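Local coordinates for protein dockerin type 1 (Clostridium thermocellum, PDB 4DH2) that binds two calcium ions and, as the type I dockerin domain of a probable glycoside hydrolase, docks onto a cohesin module in the cellulosome, at residues A5-D13 with F35-V46. Numbering follows the deposited sequence.
Sequences AVIGDVNAD and FPADDDMWVGDV. With CA (calcium ion), chain H; CA (calcium ion), chain I.
G8 N donates to V43 O (2.8 Å) and A37 N to V10 O (3.0 Å), two backbone bonds that pin the loop 5-13 to 35-46, one at G8, the other at the V10 carbonyl. The V10 side chain sits over one face of the F35 ring: its CB lies 3.8 Å from the ring centroid, 16° off the normal, a CH-pi contact. With CG1 anti to its carbonyl carbon (chi1 -57°), V10 presents that methyl to V43 CG2 at 3.9 Å, while CG2 stays over the CD1-CE1 side of the ring. At the other end, W42 NE1 reaches A5 O at 3.0 Å in a nearly straight bond (169°), with the oxygen in the indole plane. I7 then lays CG1 above one indole face, off toward the rim, and its CG2 meets V46 CG1. D39 OD1 caps helix 40-44 at W42 N. D9, N11 and D13 bind the first calcium ion with a water, V15 and D20; the D9 carboxylate also pairs with G14. D45 binds the second. Main-chain bonds, an indole N-H and apolar and aromatic packing thus join the starts of the dockerin's two calcium loops, leaving the carboxylates of D9, D13 and D45 to the metals.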
ATOM      1  N   ALA B   5      20.068  -7.916 -15.215  1.00 65.93           N
ATOM      2  CA  ALA B   5      18.642  -7.659 -15.049  1.00 58.81           C
ATOM      3  C   ALA B   5      18.305  -7.379 -13.593  1.00 44.58           C
ATOM      4  O   ALA B   5      19.144  -7.564 -12.688  1.00 46.00           O
ATOM      5  CB  ALA B   5      17.835  -8.818 -15.555  1.00 58.37           C
ATOM      6  N   VAL B   6      17.074  -6.939 -13.346  1.00 34.42           N
ATOM      7  CA  VAL B   6      16.774  -6.375 -12.039  1.00 27.02           C
ATOM      8  C   VAL B   6      16.308  -7.438 -11.054  1.00 27.77           C
ATOM      9  O   VAL B   6      15.394  -8.201 -11.349  1.00 24.99           O
ATOM     10  CB  VAL B   6      15.710  -5.252 -12.121  1.00 33.96           C
ATOM     11  CG1 VAL B   6      15.390  -4.746 -10.726  1.00 29.45           C
ATOM     12  CG2 VAL B   6      16.197  -4.100 -13.032  1.00 39.39           C
ATOM     13  N   ILE B   7      16.946  -7.466  -9.882  1.00 26.67           N
ATOM     14  CA  ILE B   7      16.621  -8.440  -8.837  1.00 23.97           C
ATOM     15  C   ILE B   7      15.231  -8.164  -8.279  1.00 29.50           C
ATOM     16  O   ILE B   7      14.902  -7.035  -7.888  1.00 20.90           O
ATOM     17  CB  ILE B   7      17.681  -8.406  -7.730  1.00 23.74           C
ATOM     18  CG1 ILE B   7      19.033  -8.820  -8.319  1.00 30.75           C
ATOM     19  CG2 ILE B   7      17.304  -9.341  -6.581  1.00 25.73           C
ATOM     20  CD1 ILE B   7      20.211  -8.670  -7.349  1.00 39.32           C
ATOM     21  N   GLY B   8      14.388  -9.189  -8.292  1.00 22.90           N
ATOM     22  CA  GLY B   8      13.019  -9.013  -7.846  1.00 19.11           C
ATOM     23  C   GLY B   8      12.103  -8.741  -9.015  1.00 17.95           C
ATOM     24  O   GLY B   8      10.893  -8.827  -8.873  1.00 19.71           O
ATOM     25  N   ASP B   9      12.677  -8.429 -10.193  1.00 20.98           N
ATOM     26  CA  ASP B   9      11.859  -8.044 -11.337  1.00 19.88           C
ATOM     27  C   ASP B   9      11.569  -9.269 -12.193  1.00 25.55           C
ATOM     28  O   ASP B   9      12.211  -9.524 -13.228  1.00 24.28           O
ATOM     29  CB  ASP B   9      12.560  -6.947 -12.164  1.00 23.48           C
ATOM     30  CG  ASP B   9      11.784  -6.570 -13.394  1.00 28.79           C
ATOM     31  OD1 ASP B   9      10.577  -6.850 -13.460  1.00 22.48           O
ATOM     32  OD2 ASP B   9      12.390  -6.004 -14.344  1.00 31.18           O
ATOM     33  N   VAL B  10      10.614 -10.064 -11.731  1.00 22.76           N
ATOM     34  CA  VAL B  10      10.397 -11.367 -12.311  1.00 19.51           C
ATOM     35  C   VAL B  10       9.601 -11.357 -13.614  1.00 22.42           C
ATOM     36  O   VAL B  10       9.540 -12.377 -14.268  1.00 24.21           O
ATOM     37  CB  VAL B  10       9.749 -12.351 -11.295  1.00 19.77           C
ATOM     38  CG1 VAL B  10      10.626 -12.461 -10.042  1.00 24.18           C
ATOM     39  CG2 VAL B  10       8.334 -11.948 -10.958  1.00 21.61           C
ATOM     40  N   ASN B  11       9.016 -10.221 -14.007  1.00 21.64           N
ATOM     41  CA  ASN B  11       8.406 -10.129 -15.339  1.00 21.65           C
ATOM     42  C   ASN B  11       9.223  -9.256 -16.289  1.00 27.02           C
ATOM     43  O   ASN B  11       8.780  -8.969 -17.389  1.00 22.57           O
ATOM     44  CB  ASN B  11       6.955  -9.630 -15.293  1.00 21.84           C
ATOM     45  CG  ASN B  11       6.788  -8.282 -14.611  1.00 22.02           C
ATOM     46  OD1 ASN B  11       7.745  -7.576 -14.269  1.00 22.86           O
ATOM     47  ND2 ASN B  11       5.530  -7.919 -14.399  1.00 26.38           N
ATOM     48  N   ALA B  12      10.409  -8.855 -15.842  1.00 25.25           N
ATOM     49  CA  ALA B  12      11.374  -8.138 -16.679  1.00 32.24           C
ATOM     50  C   ALA B  12      10.759  -6.887 -17.306  1.00 37.15           C
ATOM     51  O   ALA B  12      10.931  -6.627 -18.503  1.00 38.02           O
ATOM     52  CB  ALA B  12      11.950  -9.092 -17.776  1.00 33.32           C
ATOM     53  N   ASP B  13      10.052  -6.094 -16.510  1.00 29.64           N
ATOM     54  CA  ASP B  13       9.462  -4.876 -17.056  1.00 31.83           C
ATOM     55  C   ASP B  13      10.218  -3.664 -16.525  1.00 38.01           C
ATOM     56  O   ASP B  13       9.803  -2.533 -16.725  1.00 34.97           O
ATOM     57  CB  ASP B  13       7.950  -4.793 -16.806  1.00 30.89           C
ATOM     58  CG  ASP B  13       7.596  -4.560 -15.344  1.00 27.97           C
ATOM     59  OD1 ASP B  13       8.501  -4.592 -14.485  1.00 18.83           O
ATOM     60  OD2 ASP B  13       6.400  -4.340 -15.059  1.00 28.61           O
ATOM     61  N   PHE B  35       8.521 -18.007 -14.438  1.00 23.04           N
ATOM     62  CA  PHE B  35       8.436 -16.545 -14.541  1.00 27.26           C
ATOM     63  C   PHE B  35       8.523 -16.090 -15.990  1.00 31.55           C
ATOM     64  O   PHE B  35       9.130 -16.766 -16.822  1.00 29.42           O
ATOM     65  CB  PHE B  35       9.571 -15.882 -13.763  1.00 25.57           C
ATOM     66  CG  PHE B  35       9.441 -15.988 -12.284  1.00 24.42           C
ATOM     67  CD1 PHE B  35       8.267 -15.647 -11.649  1.00 25.26           C
ATOM     68  CD2 PHE B  35      10.508 -16.409 -11.523  1.00 24.23           C
ATOM     69  CE1 PHE B  35       8.157 -15.732 -10.286  1.00 27.16           C
ATOM     70  CE2 PHE B  35      10.403 -16.500 -10.157  1.00 26.07           C
ATOM     71  CZ  PHE B  35       9.229 -16.168  -9.539  1.00 24.04           C
ATOM     72  N   PRO B  36       7.921 -14.932 -16.303  1.00 33.74           N
ATOM     73  CA  PRO B  36       8.124 -14.390 -17.654  1.00 36.75           C
ATOM     74  C   PRO B  36       9.590 -14.022 -17.922  1.00 38.52           C
ATOM     75  O   PRO B  36      10.071 -14.159 -19.043  1.00 39.35           O
ATOM     76  CB  PRO B  36       7.248 -13.134 -17.667  1.00 35.76           C
ATOM     77  CG  PRO B  36       6.173 -13.406 -16.640  1.00 33.44           C
ATOM     78  CD  PRO B  36       6.846 -14.236 -15.569  1.00 29.12           C
ATOM     79  N   ALA B  37      10.298 -13.555 -16.904  1.00 31.78           N
ATOM     80  CA  ALA B  37      11.704 -13.217 -17.076  1.00 29.75           C
ATOM     81  C   ALA B  37      12.527 -14.488 -17.315  1.00 33.88           C
ATOM     82  O   ALA B  37      12.106 -15.596 -16.952  1.00 37.55           O
ATOM     83  CB  ALA B  37      12.225 -12.454 -15.861  1.00 32.81           C
ATOM     84  N   ASP B  38      13.706 -14.314 -17.910  1.00 37.54           N
ATOM     85  CA  ASP B  38      14.576 -15.429 -18.306  1.00 50.26           C
ATOM     86  C   ASP B  38      15.162 -16.261 -17.163  1.00 53.49           C
ATOM     87  O   ASP B  38      14.887 -17.458 -17.041  1.00 59.94           O
ATOM     88  CB  ASP B  38      15.761 -14.904 -19.125  1.00 62.32           C
ATOM     89  CG  ASP B  38      15.404 -14.626 -20.574  1.00 70.74           C
ATOM     90  OD1 ASP B  38      14.467 -15.266 -21.099  1.00 69.06           O
ATOM     91  OD2 ASP B  38      16.081 -13.770 -21.186  1.00 72.20           O
ATOM     92  N   ASP B  39      16.021 -15.632 -16.370  1.00 40.92           N
ATOM     93  CA  ASP B  39      16.837 -16.356 -15.406  1.00 38.50           C
ATOM     94  C   ASP B  39      16.129 -16.358 -14.046  1.00 27.39           C
ATOM     95  O   ASP B  39      16.312 -15.430 -13.260  1.00 29.67           O
ATOM     96  CB  ASP B  39      18.208 -15.671 -15.296  1.00 41.40           C
ATOM     97  CG  ASP B  39      19.212 -16.479 -14.468  1.00 61.39           C
ATOM     98  OD1 ASP B  39      18.797 -17.330 -13.644  1.00 59.75           O
ATOM     99  OD2 ASP B  39      20.430 -16.246 -14.638  1.00 67.58           O
ATOM    100  N   ASP B  40      15.337 -17.391 -13.779  1.00 34.47           N
ATOM    101  CA  ASP B  40      14.520 -17.446 -12.568  1.00 33.05           C
ATOM    102  C   ASP B  40      15.327 -17.160 -11.317  1.00 34.62           C
ATOM    103  O   ASP B  40      14.908 -16.395 -10.445  1.00 27.30           O
ATOM    104  CB  ASP B  40      13.890 -18.827 -12.414  1.00 27.27           C
ATOM    105  CG  ASP B  40      12.867 -19.116 -13.474  1.00 37.10           C
ATOM    106  OD1 ASP B  40      12.409 -18.156 -14.131  1.00 37.08           O
ATOM    107  OD2 ASP B  40      12.526 -20.304 -13.665  1.00 40.65           O
ATOM    108  N   MET B  41      16.471 -17.817 -11.211  1.00 32.16           N
ATOM    109  CA  MET B  41      17.251 -17.725 -10.004  1.00 35.10           C
ATOM    110  C   MET B  41      17.824 -16.313  -9.845  1.00 36.28           C
ATOM    111  O   MET B  41      17.870 -15.770  -8.744  1.00 30.66           O
ATOM    112  CB  MET B  41      18.346 -18.785 -10.013  1.00 30.76           C
ATOM    113  CG  MET B  41      18.987 -18.993  -8.661  1.00 36.35           C
ATOM    114  SD  MET B  41      17.920 -19.688  -7.355  1.00 29.65           S
ATOM    115  CE  MET B  41      17.684 -21.358  -7.984  1.00 27.23           C
ATOM    116  N   TRP B  42      18.251 -15.690 -10.935  1.00 33.30           N
ATOM    117  CA  TRP B  42      18.818 -14.358 -10.793  1.00 33.82           C
ATOM    118  C   TRP B  42      17.744 -13.365 -10.318  1.00 26.55           C
ATOM    119  O   TRP B  42      17.939 -12.635  -9.341  1.00 28.89           O
ATOM    120  CB  TRP B  42      19.454 -13.864 -12.091  1.00 33.72           C
ATOM    121  CG  TRP B  42      19.936 -12.490 -11.890  1.00 35.77           C
ATOM    122  CD1 TRP B  42      19.382 -11.355 -12.380  1.00 38.06           C
ATOM    123  CD2 TRP B  42      21.046 -12.084 -11.073  1.00 34.36           C
ATOM    124  NE1 TRP B  42      20.084 -10.260 -11.940  1.00 36.17           N
ATOM    125  CE2 TRP B  42      21.112 -10.679 -11.136  1.00 37.67           C
ATOM    126  CE3 TRP B  42      21.993 -12.773 -10.307  1.00 31.77           C
ATOM    127  CZ2 TRP B  42      22.086  -9.944 -10.462  1.00 38.12           C
ATOM    128  CZ3 TRP B  42      22.966 -12.043  -9.636  1.00 43.52           C
ATOM    129  CH2 TRP B  42      23.003 -10.641  -9.721  1.00 42.51           C
ATOM    130  N   VAL B  43      16.582 -13.402 -10.956  1.00 27.23           N
ATOM    131  CA  VAL B  43      15.524 -12.456 -10.606  1.00 24.66           C
ATOM    132  C   VAL B  43      14.740 -12.851  -9.364  1.00 21.49           C
ATOM    133  O   VAL B  43      14.235 -11.973  -8.649  1.00 22.79           O
ATOM    134  CB  VAL B  43      14.534 -12.241 -11.772  1.00 27.46           C
ATOM    135  CG1 VAL B  43      15.274 -11.708 -12.994  1.00 35.45           C
ATOM    136  CG2 VAL B  43      13.787 -13.546 -12.111  1.00 37.22           C
ATOM    137  N   GLY B  44      14.588 -14.148  -9.114  1.00 21.52           N
ATOM    138  CA  GLY B  44      13.694 -14.596  -8.050  1.00 16.34           C
ATOM    139  C   GLY B  44      14.335 -14.883  -6.724  1.00 19.36           C
ATOM    140  O   GLY B  44      13.639 -14.869  -5.708  1.00 19.99           O
ATOM    141  N   ASP B  45      15.633 -15.211  -6.711  1.00 18.84           N
ATOM    142  CA  ASP B  45      16.327 -15.482  -5.454  1.00 24.57           C
ATOM    143  C   ASP B  45      16.895 -14.158  -4.961  1.00 26.80           C
ATOM    144  O   ASP B  45      18.036 -13.806  -5.288  1.00 23.86           O
ATOM    145  CB  ASP B  45      17.473 -16.468  -5.653  1.00 25.50           C
ATOM    146  CG  ASP B  45      18.353 -16.601  -4.427  1.00 27.91           C
ATOM    147  OD1 ASP B  45      17.857 -16.388  -3.316  1.00 23.63           O
ATOM    148  OD2 ASP B  45      19.567 -16.910  -4.569  1.00 27.51           O
ATOM    149  N   VAL B  46      16.100 -13.421  -4.196  1.00 23.99           N
ATOM    150  CA  VAL B  46      16.464 -12.042  -3.867  1.00 21.79           C
ATOM    151  C   VAL B  46      17.373 -11.937  -2.649  1.00 25.60           C
ATOM    152  O   VAL B  46      18.008 -10.902  -2.449  1.00 22.80           O
ATOM    153  CB  VAL B  46      15.239 -11.153  -3.646  1.00 17.35           C
ATOM    154  CG1 VAL B  46      14.357 -11.140  -4.862  1.00 18.21           C
ATOM    155  CG2 VAL B  46      14.453 -11.603  -2.432  1.00 18.76           C
TER
HETATM  156 CA    CA H 101       8.449  -6.162 -12.616  1.00 20.15          CA
HETATM  157 CA    CA I 102      16.115 -17.138  -1.898  1.00 21.18          CA
HETATM  158  O   HOH W   1       6.140  -5.444 -12.666  1.00 22.37           O
HETATM  159  O   HOH W   2      15.212 -18.194  -0.067  1.00 23.65           O